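Local coordinates for probable disease resistance protein At5g66900 (Arabidopsis thaliana, PDB 7L7W) that forms calcium-permeable, nonselective cation channels as a plant helper immune receptor, seen here as its N-terminal CC-R (RPW8-type) domain, at residues I79-V84 with E105-D110. The protein carries 2 engineered substitutions. Sequence-based numbering, arbitrary orientation.
Sequences IERADV and ERINKD. With NI (nickel (II) ion), chain B.
Asp110 OD2 is gripped by two arginines. Arg81, on the facing helix, gives it both terminal nitrogens end-on: Arg81 NH2 lies 3.0 Å from Asp110 OD2. Arg81 NH1 also bonds OD2, on its anti lone pair, whereas NH2 comes from above the carboxylate plane. The oxygen lies in the guanidinium plane, but the two flat groups are steeply turned, 68° apart. A bend at chi3 (51°) in Arg81 takes its end across to the acid. Arg106 NH1, one turn before Asp110 on the same helix, makes a salt bridge to OD2 at 3.1 Å. The shared carboxylate probably offsets the like charges of the two arginines.

Beside this network, Ile107 packs onto the backbone of helix 70-88. Its CD1 is 3.6 Å from Arg81 O, and its CG2 meets Ala82 CB at 3.9 Å. Ile107 also touches Ala85, and Ala82 rests on Val27 of helix 20-32. Glu80 and Asp83 take no part in the contact and bind a nickel ion, with Asp83 OD2 at 2.1 Å from the metal. The axes of the two short segments come within 9.9 Å and run roughly antiparallel, at 153°. A small apolar contact flanked by a salt-bridge network thus joins helices 70-88 and 97-114 of the RPW8-type four-helix bundle.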
loop_
_atom_site.group_PDB
_atom_site.type_symbol
_atom_site.label_atom_id
_atom_site.label_comp_id
_atom_site.label_asym_id
_atom_site.label_seq_id
_atom_site.Cartn_x
_atom_site.Cartn_y
_atom_site.Cartn_z
ATOM N N ILE A 79 -3.698 -7.997 -26.000
ATOM C CA ILE A 79 -4.872 -8.375 -25.217
ATOM C C ILE A 79 -4.511 -9.465 -24.213
ATOM O O ILE A 79 -5.043 -9.498 -23.096
ATOM C CB ILE A 79 -6.012 -8.808 -26.154
ATOM C CG1 ILE A 79 -6.464 -7.629 -27.013
ATOM C CG2 ILE A 79 -7.193 -9.320 -25.368
ATOM C CD1 ILE A 79 -7.410 -8.014 -28.174
ATOM N N GLU A 80 -3.557 -10.341 -24.560
ATOM C CA GLU A 80 -3.165 -11.387 -23.619
ATOM C C GLU A 80 -2.296 -10.847 -22.489
ATOM O O GLU A 80 -2.357 -11.367 -21.366
ATOM C CB GLU A 80 -2.461 -12.521 -24.346
ATOM C CG GLU A 80 -3.432 -13.604 -24.778
ATOM C CD GLU A 80 -4.155 -14.256 -23.607
ATOM O OE1 GLU A 80 -5.215 -13.726 -23.193
ATOM O OE2 GLU A 80 -3.675 -15.307 -23.115
ATOM N N ARG A 81 -1.499 -9.804 -22.742
ATOM C CA ARG A 81 -0.821 -9.151 -21.623
ATOM C C ARG A 81 -1.828 -8.501 -20.675
ATOM O O ARG A 81 -1.695 -8.607 -19.447
ATOM C CB ARG A 81 0.178 -8.127 -22.141
ATOM C CG ARG A 81 1.397 -8.794 -22.792
ATOM C CD ARG A 81 2.038 -7.896 -23.822
ATOM N NE ARG A 81 2.301 -6.575 -23.263
ATOM C CZ ARG A 81 2.396 -5.460 -23.985
ATOM N NH1 ARG A 81 2.241 -5.504 -25.313
ATOM N NH2 ARG A 81 2.638 -4.299 -23.374
ATOM N N ALA A 82 -2.860 -7.841 -21.220
ATOM C CA ALA A 82 -3.898 -7.317 -20.334
ATOM C C ALA A 82 -4.541 -8.444 -19.532
ATOM O O ALA A 82 -4.773 -8.301 -18.326
ATOM C CB ALA A 82 -4.954 -6.541 -21.118
ATOM N N ASP A 83 -4.814 -9.579 -20.178
ATOM C CA ASP A 83 -5.460 -10.693 -19.489
ATOM C C ASP A 83 -4.600 -11.189 -18.332
ATOM O O ASP A 83 -5.075 -11.320 -17.194
ATOM C CB ASP A 83 -5.743 -11.815 -20.495
ATOM C CG ASP A 83 -6.735 -12.855 -19.978
ATOM O OD1 ASP A 83 -7.202 -12.731 -18.836
ATOM O OD2 ASP A 83 -7.063 -13.801 -20.732
ATOM N N VAL A 84 -3.322 -11.449 -18.601
ATOM C CA VAL A 84 -2.426 -11.964 -17.571
ATOM C C VAL A 84 -2.306 -10.977 -16.416
ATOM O O VAL A 84 -2.350 -11.365 -15.233
ATOM C CB VAL A 84 -1.056 -12.279 -18.193
ATOM C CG1 VAL A 84 -0.001 -12.392 -17.126
ATOM C CG2 VAL A 84 -1.144 -13.560 -19.010
ATOM N N GLU A 105 0.168 0.728 -17.528
ATOM C CA GLU A 105 0.179 1.898 -18.394
ATOM C C GLU A 105 0.719 1.541 -19.772
ATOM O O GLU A 105 0.149 1.945 -20.793
ATOM C CB GLU A 105 0.995 3.022 -17.757
ATOM C CG GLU A 105 0.223 3.782 -16.687
ATOM C CD GLU A 105 1.104 4.731 -15.871
ATOM O OE1 GLU A 105 2.352 4.617 -15.968
ATOM O OE2 GLU A 105 0.543 5.588 -15.139
ATOM N N ARG A 106 1.763 0.715 -19.836
ATOM C CA ARG A 106 2.287 0.462 -21.162
ATOM C C ARG A 106 1.330 -0.404 -21.961
ATOM O O ARG A 106 1.155 -0.175 -23.167
ATOM C CB ARG A 106 3.686 -0.137 -21.136
ATOM C CG ARG A 106 4.366 0.439 -22.334
ATOM C CD ARG A 106 5.854 0.351 -22.402
ATOM N NE ARG A 106 6.229 0.618 -23.789
ATOM C CZ ARG A 106 5.956 -0.188 -24.820
ATOM N NH1 ARG A 106 5.318 -1.346 -24.638
ATOM N NH2 ARG A 106 6.329 0.162 -26.047
ATOM N N ILE A 107 0.634 -1.343 -21.302
ATOM C CA ILE A 107 -0.403 -2.082 -22.023
ATOM C C ILE A 107 -1.395 -1.098 -22.609
ATOM O O ILE A 107 -1.667 -1.101 -23.817
ATOM C CB ILE A 107 -1.097 -3.096 -21.101
ATOM C CG1 ILE A 107 -0.080 -4.138 -20.609
ATOM C CG2 ILE A 107 -2.277 -3.737 -21.823
ATOM C CD1 ILE A 107 -0.677 -5.203 -19.716
ATOM N N ASN A 108 -1.850 -0.165 -21.770
ATOM C CA ASN A 108 -2.751 0.899 -22.191
ATOM C C ASN A 108 -2.214 1.593 -23.435
ATOM O O ASN A 108 -2.897 1.656 -24.469
ATOM C CB ASN A 108 -2.919 1.885 -21.031
ATOM C CG ASN A 108 -4.033 2.866 -21.244
ATOM O OD1 ASN A 108 -5.143 2.663 -20.752
ATOM N ND2 ASN A 108 -3.742 3.960 -21.944
ATOM N N LYS A 109 -0.951 2.052 -23.383
ATOM C CA LYS A 109 -0.452 2.829 -24.512
ATOM C C LYS A 109 -0.490 1.983 -25.777
ATOM O O LYS A 109 -0.987 2.436 -26.818
ATOM C CB LYS A 109 0.959 3.374 -24.243
ATOM C CG LYS A 109 1.578 4.128 -25.455
ATOM C CD LYS A 109 0.475 4.890 -26.263
ATOM C CE LYS A 109 0.925 5.535 -27.575
ATOM N NZ LYS A 109 -0.283 5.791 -28.419
ATOM N N ASP A 110 -0.074 0.718 -25.671
ATOM C CA ASP A 110 -0.029 -0.137 -26.848
ATOM C C ASP A 110 -1.417 -0.257 -27.462
ATOM O O ASP A 110 -1.598 -0.030 -28.671
ATOM C CB ASP A 110 0.550 -1.501 -26.468
ATOM C CG ASP A 110 2.035 -1.423 -26.095
ATOM O OD1 ASP A 110 2.610 -0.312 -26.166
ATOM O OD2 ASP A 110 2.627 -2.461 -25.713
HETATM NI NI NI B . -5.605 -15.077 -21.447
#